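Local coordinates for protein putative Ribokinase II (Escherichia coli O6, PDB 3IQ0) that binds ATP and magnesium and, as a pfkB-family carbohydrate kinase related to ribokinase, probably transfers phosphate from ATP to a sugar hydroxyl, at residues N284-L289 against M304-F309; E246-E251 against A279-N284; K129-F134 against T155-N160. All coordinates share one frame; numbering follows the deposited sequence.

Interaction 1 of 3, residues N284-L289 against M304-F309; sequences NACGAL and MEIETF. With ATP (adenosine-5'-triphosphate), chain G.
Leu-289 lies over one face of the Phe-309 ring where segments of two helices of the ribokinase-like fold, 276-290 and 303-312, meet nearly at a right angle beside the bound ATP. The axes of the two short segments run at 94° and approach to 9.5 Å, and no hydrogen bond spans them, so the junction rests on apolar side chains. Leu-289 makes a CH-pi contact: CG stands 4.0 Å from the Phe-309 ring centroid, 16° off the ring normal and displaced toward the rim. Its CD2 branch reaches further along the ring, to 3.4 Å from Phe-309 CD1, while Leu-289 CD1 reaches across to the backbone of helix 303-312 at Ile-306 CA. The two side chains slide past each other in opposite directions, each lying alongside the other. Phe-309 reaches helix 276-290 because its chi1 of 177° swings the ring out opposite the backbone nitrogen. There Ala-285 CB sits at the ring edge, near its plane, 3.7 Å from Phe-309 CD2, and Ala-288 CB approaches CZ obliquely; Tyr-248, from the loop after strand 242-245, adds an edge-to-face contact.

Ile-306 divides its branches between two neighbours. Its CG2 meets Ala-285 CB at 3.6 Å, whereas CD1, at the end of the longer branch, touches Cys-286 CB at 4.0 Å.

Helix 276-290 also forms a wall of the nucleotide pocket. Gly-287 CA lies 3.4 Å from ATP O4', so close that the backbone itself meets the sugar. Ala-288 belongs to both the helix junction and the pocket: its CB touches the Phe-309 ring and lies 3.9 Å from ATP N3.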
loop_
_atom_site.group_PDB
_atom_site.type_symbol
_atom_site.label_atom_id
_atom_site.label_comp_id
_atom_site.label_asym_id
_atom_site.label_seq_id
_atom_site.Cartn_x
_atom_site.Cartn_y
_atom_site.Cartn_z
ATOM N N ASN B 284 -30.854 -2.840 13.355
ATOM C CA ASN B 284 -30.259 -2.944 14.684
ATOM C C ASN B 284 -29.715 -4.351 14.924
ATOM O O ASN B 284 -28.587 -4.525 15.381
ATOM C CB ASN B 284 -31.309 -2.580 15.745
ATOM C CG ASN B 284 -30.765 -2.639 17.160
ATOM O OD1 ASN B 284 -29.633 -2.242 17.423
ATOM N ND2 ASN B 284 -31.589 -3.119 18.089
ATOM N N ALA B 285 -30.524 -5.353 14.607
ATOM C CA ALA B 285 -30.121 -6.740 14.769
ATOM C C ALA B 285 -28.967 -7.070 13.827
ATOM O O ALA B 285 -28.052 -7.803 14.199
ATOM C CB ALA B 285 -31.298 -7.661 14.494
ATOM N N CYS B 286 -29.009 -6.535 12.611
ATOM C CA CYS B 286 -27.945 -6.793 11.640
ATOM C C CYS B 286 -26.613 -6.292 12.197
ATOM O O CYS B 286 -25.615 -7.020 12.230
ATOM C CB CYS B 286 -28.246 -6.094 10.312
ATOM S SG CYS B 286 -27.118 -6.545 8.962
ATOM N N GLY B 287 -26.600 -5.047 12.651
ATOM C CA GLY B 287 -25.379 -4.504 13.205
ATOM C C GLY B 287 -24.902 -5.314 14.397
ATOM O O GLY B 287 -23.701 -5.446 14.622
ATOM N N ALA B 288 -25.843 -5.854 15.163
ATOM C CA ALA B 288 -25.508 -6.650 16.342
ATOM C C ALA B 288 -24.810 -7.933 15.913
ATOM O O ALA B 288 -23.791 -8.321 16.481
ATOM C CB ALA B 288 -26.768 -6.982 17.124
ATOM N N LEU B 289 -25.376 -8.593 14.908
ATOM C CA LEU B 289 -24.805 -9.824 14.389
ATOM C C LEU B 289 -23.433 -9.561 13.789
ATOM O O LEU B 289 -22.499 -10.345 13.973
ATOM C CB LEU B 289 -25.724 -10.417 13.318
ATOM C CG LEU B 289 -26.926 -11.192 13.858
ATOM C CD1 LEU B 289 -27.851 -11.587 12.718
ATOM C CD2 LEU B 289 -26.417 -12.437 14.598
HETATM N N MSE B 304 -33.319 -14.051 6.904
HETATM C CA MSE B 304 -33.815 -14.928 7.955
HETATM C C MSE B 304 -32.833 -15.188 9.090
HETATM O O MSE B 304 -33.227 -15.659 10.159
HETATM C CB MSE B 304 -34.336 -16.238 7.367
HETATM C CG MSE B 304 -35.667 -16.054 6.642
HETATM SE SE MSE B 304 -36.999 -14.969 7.624
HETATM C CE MSE B 304 -37.802 -16.391 8.656
ATOM N N GLU B 305 -31.555 -14.879 8.886
ATOM C CA GLU B 305 -30.606 -15.066 9.980
ATOM C C GLU B 305 -30.941 -13.967 10.980
ATOM O O GLU B 305 -30.919 -14.191 12.181
ATOM C CB GLU B 305 -29.155 -14.948 9.495
ATOM C CG GLU B 305 -28.796 -15.990 8.444
ATOM C CD GLU B 305 -27.341 -15.944 7.999
ATOM O OE1 GLU B 305 -26.802 -14.837 7.793
ATOM O OE2 GLU B 305 -26.740 -17.034 7.837
ATOM N N ILE B 306 -31.271 -12.782 10.474
ATOM C CA ILE B 306 -31.638 -11.660 11.336
ATOM C C ILE B 306 -32.951 -12.006 12.048
ATOM O O ILE B 306 -33.096 -11.827 13.259
ATOM C CB ILE B 306 -31.863 -10.370 10.511
ATOM C CG1 ILE B 306 -30.593 -10.015 9.722
ATOM C CG2 ILE B 306 -32.251 -9.223 11.437
ATOM C CD1 ILE B 306 -30.776 -8.831 8.777
ATOM N N GLU B 307 -33.900 -12.514 11.271
ATOM C CA GLU B 307 -35.216 -12.896 11.764
ATOM C C GLU B 307 -35.109 -13.853 12.958
ATOM O O GLU B 307 -35.724 -13.639 14.006
ATOM C CB GLU B 307 -35.998 -13.552 10.623
ATOM C CG GLU B 307 -37.486 -13.707 10.855
ATOM C CD GLU B 307 -37.814 -14.684 11.964
ATOM O OE1 GLU B 307 -37.261 -15.808 11.958
ATOM O OE2 GLU B 307 -38.639 -14.326 12.834
ATOM N N THR B 308 -34.327 -14.910 12.790
ATOM C CA THR B 308 -34.143 -15.890 13.847
ATOM C C THR B 308 -33.415 -15.270 15.036
ATOM O O THR B 308 -33.748 -15.538 16.191
ATOM C CB THR B 308 -33.353 -17.096 13.326
ATOM O OG1 THR B 308 -32.124 -16.642 12.751
ATOM C CG2 THR B 308 -34.146 -17.837 12.274
ATOM N N PHE B 309 -32.417 -14.439 14.753
ATOM C CA PHE B 309 -31.662 -13.766 15.805
ATOM C C PHE B 309 -32.652 -13.024 16.700
ATOM O O PHE B 309 -32.643 -13.165 17.922
ATOM C CB PHE B 309 -30.681 -12.771 15.180
ATOM C CG PHE B 309 -29.903 -11.962 16.182
ATOM C CD1 PHE B 309 -28.876 -12.540 16.926
ATOM C CD2 PHE B 309 -30.190 -10.616 16.375
ATOM C CE1 PHE B 309 -28.146 -11.783 17.846
ATOM C CE2 PHE B 309 -29.470 -9.851 17.290
ATOM C CZ PHE B 309 -28.448 -10.434 18.025
HETATM P PG ATP G . -18.986 3.266 11.480
HETATM O O1G ATP G . -18.210 1.976 11.441
HETATM O O2G ATP G . -18.081 4.471 11.469
HETATM O O3G ATP G . -19.952 3.346 10.297
HETATM P PB ATP G . -21.262 3.681 13.319
HETATM O O1B ATP G . -21.167 4.506 14.566
HETATM O O2B ATP G . -21.929 4.216 12.100
HETATM O O3B ATP G . -19.785 3.217 12.874
HETATM P PA ATP G . -22.028 1.709 15.243
HETATM O O1A ATP G . -20.692 1.118 15.635
HETATM O O2A ATP G . -22.679 2.731 16.094
HETATM O O3A ATP G . -21.917 2.302 13.729
HETATM O "O5'" ATP G . -23.392 0.695 14.631
HETATM C "C5'" ATP G . -24.176 -0.094 13.858
HETATM C "C4'" ATP G . -25.432 -0.373 14.645
HETATM O "O4'" ATP G . -24.989 -1.692 14.990
HETATM C "C3'" ATP G . -25.669 0.211 16.081
HETATM O "O3'" ATP G . -26.483 1.371 16.132
HETATM C "C2'" ATP G . -26.193 -0.958 16.794
HETATM O "O2'" ATP G . -27.601 -1.102 16.567
HETATM C "C1'" ATP G . -25.384 -2.109 16.278
HETATM N N9 ATP G . -24.158 -2.350 17.143
HETATM C C8 ATP G . -22.864 -1.862 17.005
HETATM N N7 ATP G . -22.050 -2.303 17.977
HETATM C C5 ATP G . -22.778 -3.092 18.765
HETATM C C6 ATP G . -22.566 -3.903 20.012
HETATM N N6 ATP G . -21.351 -3.933 20.562
HETATM N N1 ATP G . -23.647 -4.625 20.561
HETATM C C2 ATP G . -24.935 -4.623 20.017
HETATM N N3 ATP G . -25.195 -3.883 18.861
HETATM C C4 ATP G . -24.186 -3.122 18.226
#

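Interaction 2 of 3, residues E246-E251 against A279-N284; sequences ESYPVE and ALQYAN. With ATP (adenosine-5'-triphosphate), chain G.
The adenosine end of the ATP pocket is closed here by the loop after strand 242-245, whose Tyr-248 and Glu-246 meet Asn-284 on helix 276-290. The Asn-284 amide faces two ways. ND2 donates to Glu-246 O at 2.8 Å, a bent bond with an N-H...O angle of 138° and the donor tilted 33° from the carbonyl plane. OD1 accepts a very short hydrogen bond, 2.5 Å, from the ribose hydroxyl O2' of ATP. With ND2 giving to a carbonyl and OD1 taking from the ribose, the amide's rotation is probably set. A water accepts from Tyr-248 N and lies 2.8 Å from Asn-284 OD1, to which it may donate, though other acceptors compete for its protons. ND2 also approaches Tyr-248 CE2 to 3.2 Å, obliquely, with ring and amide planes 29° apart; further out, Gln-281 O lies at the ring edge, 3.8 Å from Tyr-248 OH. On the nucleotide side, Tyr-248 O comes within 3.2 Å of ATP C2, and Val-250 CG2 packs 3.8 Å from ATP N1. Around the contact, Val-245 of strand 242-245 touches Asn-284, while Tyr-248 packs on Ala-288 of helix 276-290 and meets His-313 edge-to-face.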
loop_
_atom_site.group_PDB
_atom_site.type_symbol
_atom_site.label_atom_id
_atom_site.label_comp_id
_atom_site.label_asym_id
_atom_site.label_seq_id
_atom_site.Cartn_x
_atom_site.Cartn_y
_atom_site.Cartn_z
ATOM N N GLU B 246 -33.680 -0.839 21.687
ATOM C CA GLU B 246 -32.541 -1.188 22.522
ATOM C C GLU B 246 -31.605 -2.102 21.757
ATOM O O GLU B 246 -32.018 -2.767 20.808
ATOM C CB GLU B 246 -32.997 -1.924 23.780
ATOM C CG GLU B 246 -33.943 -1.158 24.672
ATOM C CD GLU B 246 -34.342 -1.968 25.887
ATOM O OE1 GLU B 246 -34.932 -3.055 25.709
ATOM O OE2 GLU B 246 -34.058 -1.522 27.018
ATOM N N SER B 247 -30.349 -2.144 22.184
ATOM C CA SER B 247 -29.360 -2.994 21.541
ATOM C C SER B 247 -29.522 -4.428 22.021
ATOM O O SER B 247 -30.008 -4.675 23.124
ATOM C CB SER B 247 -27.945 -2.517 21.874
ATOM O OG SER B 247 -27.662 -2.728 23.243
ATOM N N TYR B 248 -29.118 -5.372 21.180
ATOM C CA TYR B 248 -29.180 -6.784 21.522
ATOM C C TYR B 248 -27.835 -7.084 22.169
ATOM O O TYR B 248 -26.802 -6.639 21.680
ATOM C CB TYR B 248 -29.351 -7.627 20.255
ATOM C CG TYR B 248 -30.660 -7.398 19.533
ATOM C CD1 TYR B 248 -31.828 -8.033 19.950
ATOM C CD2 TYR B 248 -30.736 -6.529 18.445
ATOM C CE1 TYR B 248 -33.039 -7.807 19.304
ATOM C CE2 TYR B 248 -31.942 -6.292 17.793
ATOM C CZ TYR B 248 -33.087 -6.933 18.228
ATOM O OH TYR B 248 -34.283 -6.691 17.593
ATOM N N PRO B 249 -27.830 -7.820 23.291
ATOM C CA PRO B 249 -26.565 -8.139 23.958
ATOM C C PRO B 249 -25.803 -9.218 23.194
ATOM O O PRO B 249 -26.352 -10.281 22.910
ATOM C CB PRO B 249 -27.021 -8.610 25.336
ATOM C CG PRO B 249 -28.321 -9.302 25.026
ATOM C CD PRO B 249 -28.980 -8.335 24.057
ATOM N N VAL B 250 -24.545 -8.941 22.851
ATOM C CA VAL B 250 -23.726 -9.904 22.115
ATOM C C VAL B 250 -22.245 -9.780 22.461
ATOM O O VAL B 250 -21.798 -8.735 22.940
ATOM C CB VAL B 250 -23.865 -9.725 20.574
ATOM C CG1 VAL B 250 -25.317 -9.867 20.151
ATOM C CG2 VAL B 250 -23.317 -8.375 20.154
ATOM N N GLU B 251 -21.492 -10.850 22.210
ATOM C CA GLU B 251 -20.060 -10.854 22.476
ATOM C C GLU B 251 -19.338 -10.192 21.302
ATOM O O GLU B 251 -19.007 -10.844 20.307
ATOM C CB GLU B 251 -19.554 -12.291 22.679
ATOM C CG GLU B 251 -19.561 -13.170 21.425
ATOM C CD GLU B 251 -20.819 -14.011 21.267
ATOM O OE1 GLU B 251 -21.032 -14.554 20.159
ATOM O OE2 GLU B 251 -21.582 -14.138 22.250
ATOM N N ALA B 279 -37.898 -2.152 9.924
ATOM C CA ALA B 279 -36.586 -1.875 9.364
ATOM C C ALA B 279 -35.554 -1.485 10.426
ATOM O O ALA B 279 -34.389 -1.872 10.334
ATOM C CB ALA B 279 -36.701 -0.783 8.312
ATOM N N LEU B 280 -35.976 -0.724 11.432
ATOM C CA LEU B 280 -35.055 -0.314 12.477
ATOM C C LEU B 280 -34.627 -1.497 13.346
ATOM O O LEU B 280 -33.460 -1.599 13.729
ATOM C CB LEU B 280 -35.677 0.774 13.355
ATOM C CG LEU B 280 -34.697 1.429 14.334
ATOM C CD1 LEU B 280 -33.675 2.239 13.559
ATOM C CD2 LEU B 280 -35.451 2.325 15.308
ATOM N N GLN B 281 -35.560 -2.390 13.665
ATOM C CA GLN B 281 -35.201 -3.535 14.488
ATOM C C GLN B 281 -34.295 -4.483 13.699
ATOM O O GLN B 281 -33.383 -5.076 14.262
ATOM C CB GLN B 281 -36.454 -4.283 14.976
ATOM C CG GLN B 281 -37.042 -5.281 13.995
ATOM C CD GLN B 281 -38.242 -6.033 14.568
ATOM O OE1 GLN B 281 -38.155 -6.668 15.622
ATOM N NE2 GLN B 281 -39.368 -5.964 13.868
ATOM N N TYR B 282 -34.551 -4.622 12.398
ATOM C CA TYR B 282 -33.739 -5.496 11.544
ATOM C C TYR B 282 -32.335 -4.926 11.352
ATOM O O TYR B 282 -31.349 -5.657 11.429
ATOM C CB TYR B 282 -34.413 -5.701 10.183
ATOM C CG TYR B 282 -35.325 -6.908 10.158
ATOM C CD1 TYR B 282 -36.422 -6.993 11.010
ATOM C CD2 TYR B 282 -35.054 -7.996 9.328
ATOM C CE1 TYR B 282 -37.222 -8.127 11.044
ATOM C CE2 TYR B 282 -35.848 -9.136 9.354
ATOM C CZ TYR B 282 -36.929 -9.195 10.218
ATOM O OH TYR B 282 -37.706 -10.329 10.275
ATOM N N ALA B 283 -32.250 -3.620 11.105
ATOM C CA ALA B 283 -30.954 -2.974 10.938
ATOM C C ALA B 283 -30.185 -3.138 12.245
ATOM O O ALA B 283 -29.022 -3.530 12.246
ATOM C CB ALA B 283 -31.132 -1.492 10.619
ATOM N N ASN B 284 -30.854 -2.840 13.355
ATOM C CA ASN B 284 -30.259 -2.944 14.684
ATOM C C ASN B 284 -29.715 -4.351 14.924
ATOM O O ASN B 284 -28.587 -4.525 15.381
ATOM C CB ASN B 284 -31.309 -2.580 15.745
ATOM C CG ASN B 284 -30.765 -2.639 17.160
ATOM O OD1 ASN B 284 -29.633 -2.242 17.423
ATOM N ND2 ASN B 284 -31.589 -3.119 18.089
HETATM P PG ATP G . -18.986 3.266 11.480
HETATM O O1G ATP G . -18.210 1.976 11.441
HETATM O O2G ATP G . -18.081 4.471 11.469
HETATM O O3G ATP G . -19.952 3.346 10.297
HETATM P PB ATP G . -21.262 3.681 13.319
HETATM O O1B ATP G . -21.167 4.506 14.566
HETATM O O2B ATP G . -21.929 4.216 12.100
HETATM O O3B ATP G . -19.785 3.217 12.874
HETATM P PA ATP G . -22.028 1.709 15.243
HETATM O O1A ATP G . -20.692 1.118 15.635
HETATM O O2A ATP G . -22.679 2.731 16.094
HETATM O O3A ATP G . -21.917 2.302 13.729
HETATM O "O5'" ATP G . -23.392 0.695 14.631
HETATM C "C5'" ATP G . -24.176 -0.094 13.858
HETATM C "C4'" ATP G . -25.432 -0.373 14.645
HETATM O "O4'" ATP G . -24.989 -1.692 14.990
HETATM C "C3'" ATP G . -25.669 0.211 16.081
HETATM O "O3'" ATP G . -26.483 1.371 16.132
HETATM C "C2'" ATP G . -26.193 -0.958 16.794
HETATM O "O2'" ATP G . -27.601 -1.102 16.567
HETATM C "C1'" ATP G . -25.384 -2.109 16.278
HETATM N N9 ATP G . -24.158 -2.350 17.143
HETATM C C8 ATP G . -22.864 -1.862 17.005
HETATM N N7 ATP G . -22.050 -2.303 17.977
HETATM C C5 ATP G . -22.778 -3.092 18.765
HETATM C C6 ATP G . -22.566 -3.903 20.012
HETATM N N6 ATP G . -21.351 -3.933 20.562
HETATM N N1 ATP G . -23.647 -4.625 20.561
HETATM C C2 ATP G . -24.935 -4.623 20.017
HETATM N N3 ATP G . -25.195 -3.883 18.861
HETATM C C4 ATP G . -24.186 -3.122 18.226
HETATM O O HOH W 1 -28.073 -4.107 18.718
#

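Interaction 3 of 3, residues K129-F134 against T155-N160; sequences KDCTHF and TIVKAN
The Phe-134 ring receives Val-157 obliquely, neither squarely over a face nor at the edge, and the two side chains cross at about a right angle. Val-157 CG2 lies 3.8 Å from Phe-134 CB and 4.0 Å from Phe-134 CG, so the contact falls at the root of the aromatic side chain. Although the CB of Phe-134 is directed at the helix, the ring leads away from it, toward Phe-7 and Ile-9 of strand 5-9. The other flat group, the His-133 imidazole, points away from the helix: Thr-132 OG1 sits at its edge, in plane, and is hydrogen-bonded to His-133 ND1 at 3.1 Å, a pairing within the strand in which either atom could donate; Thr-132 OG1 also bonds Ser-4 OG.

Val-157 carries the helix side of the contact. Its CG1 is anti to the backbone N (chi1 178°), which spreads the two methyls across the strand: CG1 comes to 3.8 Å from Cys-131 O and also reaches Phe-134 CB, while CG2 meets Cys-131 SG at 4.0 Å. The closest CA pair agrees with this, Cys-131 CA and Val-157 CA being 6.4 Å apart. No hydrogen bond passes between the segments; the core is apolar and buried, with Lys-129 and Asn-160 at the exposed margin.

This is the packing of helix 144-159 on its preceding strand within the beta-alpha-beta unit of strand 131-137, helix 144-159 and strand 163-167. Strand 131-137 runs parallel between strands 5-9 and 163-167 in the large central sheet: His-133 shares backbone hydrogen bonding with Phe-7, and Phe-134 with Val-163 and Ser-165.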
loop_
_atom_site.group_PDB
_atom_site.type_symbol
_atom_site.label_atom_id
_atom_site.label_comp_id
_atom_site.label_asym_id
_atom_site.label_seq_id
_atom_site.Cartn_x
_atom_site.Cartn_y
_atom_site.Cartn_z
ATOM N N LYS B 129 -28.948 4.098 -14.793
ATOM C CA LYS B 129 -30.269 4.309 -15.377
ATOM C C LYS B 129 -31.428 3.804 -14.524
ATOM O O LYS B 129 -32.439 4.488 -14.380
ATOM C CB LYS B 129 -30.346 3.673 -16.768
ATOM C CG LYS B 129 -29.447 4.354 -17.787
ATOM C CD LYS B 129 -29.827 3.998 -19.213
ATOM C CE LYS B 129 -28.994 4.801 -20.207
ATOM N NZ LYS B 129 -29.443 4.592 -21.610
ATOM N N ASP B 130 -31.290 2.612 -13.955
ATOM C CA ASP B 130 -32.362 2.062 -13.136
ATOM C C ASP B 130 -32.089 2.208 -11.646
ATOM O O ASP B 130 -32.667 1.493 -10.829
ATOM C CB ASP B 130 -32.593 0.588 -13.481
ATOM C CG ASP B 130 -32.939 0.378 -14.951
ATOM O OD1 ASP B 130 -33.816 1.101 -15.471
ATOM O OD2 ASP B 130 -32.342 -0.518 -15.584
ATOM N N CYS B 131 -31.210 3.137 -11.284
ATOM C CA CYS B 131 -30.914 3.347 -9.875
ATOM C C CYS B 131 -31.939 4.290 -9.268
ATOM O O CYS B 131 -32.034 5.456 -9.654
ATOM C CB CYS B 131 -29.518 3.928 -9.682
ATOM S SG CYS B 131 -29.167 4.277 -7.949
ATOM N N THR B 132 -32.701 3.771 -8.310
ATOM C CA THR B 132 -33.736 4.539 -7.625
ATOM C C THR B 132 -33.269 4.957 -6.231
ATOM O O THR B 132 -33.897 5.790 -5.575
ATOM C CB THR B 132 -35.017 3.698 -7.468
ATOM O OG1 THR B 132 -34.709 2.510 -6.728
ATOM C CG2 THR B 132 -35.582 3.304 -8.831
ATOM N N HIS B 133 -32.185 4.340 -5.770
ATOM C CA HIS B 133 -31.628 4.642 -4.463
ATOM C C HIS B 133 -30.113 4.655 -4.551
ATOM O O HIS B 133 -29.496 3.675 -4.959
ATOM C CB HIS B 133 -32.073 3.605 -3.427
ATOM C CG HIS B 133 -33.503 3.749 -3.003
ATOM N ND1 HIS B 133 -34.559 3.597 -3.876
ATOM C CD2 HIS B 133 -34.048 4.025 -1.795
ATOM C CE1 HIS B 133 -35.695 3.772 -3.223
ATOM N NE2 HIS B 133 -35.413 4.033 -1.959
ATOM N N PHE B 134 -29.521 5.781 -4.178
ATOM C CA PHE B 134 -28.077 5.928 -4.218
ATOM C C PHE B 134 -27.600 6.242 -2.814
ATOM O O PHE B 134 -28.096 7.172 -2.168
ATOM C CB PHE B 134 -27.683 7.063 -5.165
ATOM C CG PHE B 134 -26.222 7.093 -5.496
ATOM C CD1 PHE B 134 -25.669 6.141 -6.341
ATOM C CD2 PHE B 134 -25.397 8.080 -4.968
ATOM C CE1 PHE B 134 -24.317 6.169 -6.660
ATOM C CE2 PHE B 134 -24.038 8.119 -5.281
ATOM C CZ PHE B 134 -23.499 7.162 -6.128
ATOM N N THR B 155 -26.529 13.805 -9.153
ATOM C CA THR B 155 -27.344 14.584 -10.079
ATOM C C THR B 155 -28.097 13.637 -11.000
ATOM O O THR B 155 -29.287 13.821 -11.264
ATOM C CB THR B 155 -26.472 15.520 -10.938
ATOM O OG1 THR B 155 -25.781 16.443 -10.088
ATOM C CG2 THR B 155 -27.333 16.293 -11.927
ATOM N N ILE B 156 -27.392 12.620 -11.483
ATOM C CA ILE B 156 -27.981 11.630 -12.372
ATOM C C ILE B 156 -29.151 10.909 -11.713
ATOM O O ILE B 156 -30.220 10.788 -12.303
ATOM C CB ILE B 156 -26.934 10.579 -12.791
ATOM C CG1 ILE B 156 -25.872 11.237 -13.672
ATOM C CG2 ILE B 156 -27.610 9.420 -13.509
ATOM C CD1 ILE B 156 -24.837 10.281 -14.203
ATOM N N VAL B 157 -28.942 10.439 -10.488
ATOM C CA VAL B 157 -29.978 9.714 -9.761
ATOM C C VAL B 157 -31.187 10.577 -9.413
ATOM O O VAL B 157 -32.325 10.129 -9.535
ATOM C CB VAL B 157 -29.413 9.090 -8.465
ATOM C CG1 VAL B 157 -30.522 8.391 -7.689
ATOM C CG2 VAL B 157 -28.307 8.108 -8.808
ATOM N N LYS B 158 -30.950 11.809 -8.975
ATOM C CA LYS B 158 -32.066 12.681 -8.636
ATOM C C LYS B 158 -32.832 13.077 -9.895
ATOM O O LYS B 158 -34.024 13.368 -9.835
ATOM C CB LYS B 158 -31.577 13.921 -7.880
ATOM C CG LYS B 158 -31.122 13.628 -6.458
ATOM C CD LYS B 158 -30.756 14.898 -5.708
ATOM C CE LYS B 158 -31.983 15.622 -5.171
ATOM N NZ LYS B 158 -32.537 14.974 -3.943
ATOM N N ALA B 159 -32.151 13.067 -11.035
ATOM C CA ALA B 159 -32.786 13.410 -12.301
ATOM C C ALA B 159 -33.843 12.369 -12.669
ATOM O O ALA B 159 -34.851 12.698 -13.295
ATOM C CB ALA B 159 -31.740 13.510 -13.409
ATOM N N ASN B 160 -33.616 11.112 -12.293
ATOM C CA ASN B 160 -34.593 10.067 -12.593
ATOM C C ASN B 160 -35.545 9.873 -11.418
ATOM O O ASN B 160 -36.247 8.867 -11.337
ATOM C CB ASN B 160 -33.913 8.733 -12.919
ATOM C CG ASN B 160 -32.408 8.835 -12.962
ATOM O OD1 ASN B 160 -31.772 9.133 -11.955
ATOM N ND2 ASN B 160 -31.826 8.576 -14.127
#

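In the fold
Interactions 1 and 2 form one continuous patch around ATP, with centres about 7 Å apart. They share Asn-284 and helix 276-290, whose residues meet the 246-251 loop and helix 303-312 along overlapping lengths. The patches touch directly where Phe-309 CE2 lies 3.5 Å from Tyr-248 CG and Ala-285 CA lies 3.6 Å from Tyr-248 CE2. Beyond them, Lys-228, Gly-233 and Glu-252 also hydrogen-bond ATP, and the magnesium ion is about 13 Å from the Asn-284 side chain. Interaction 3 stands apart, where helix 144-159 packs on the central sheet: its nearest atoms are about 17 Å from interaction 1 and about 11 Å from interaction 2, with centres about 29 and 30 Å away.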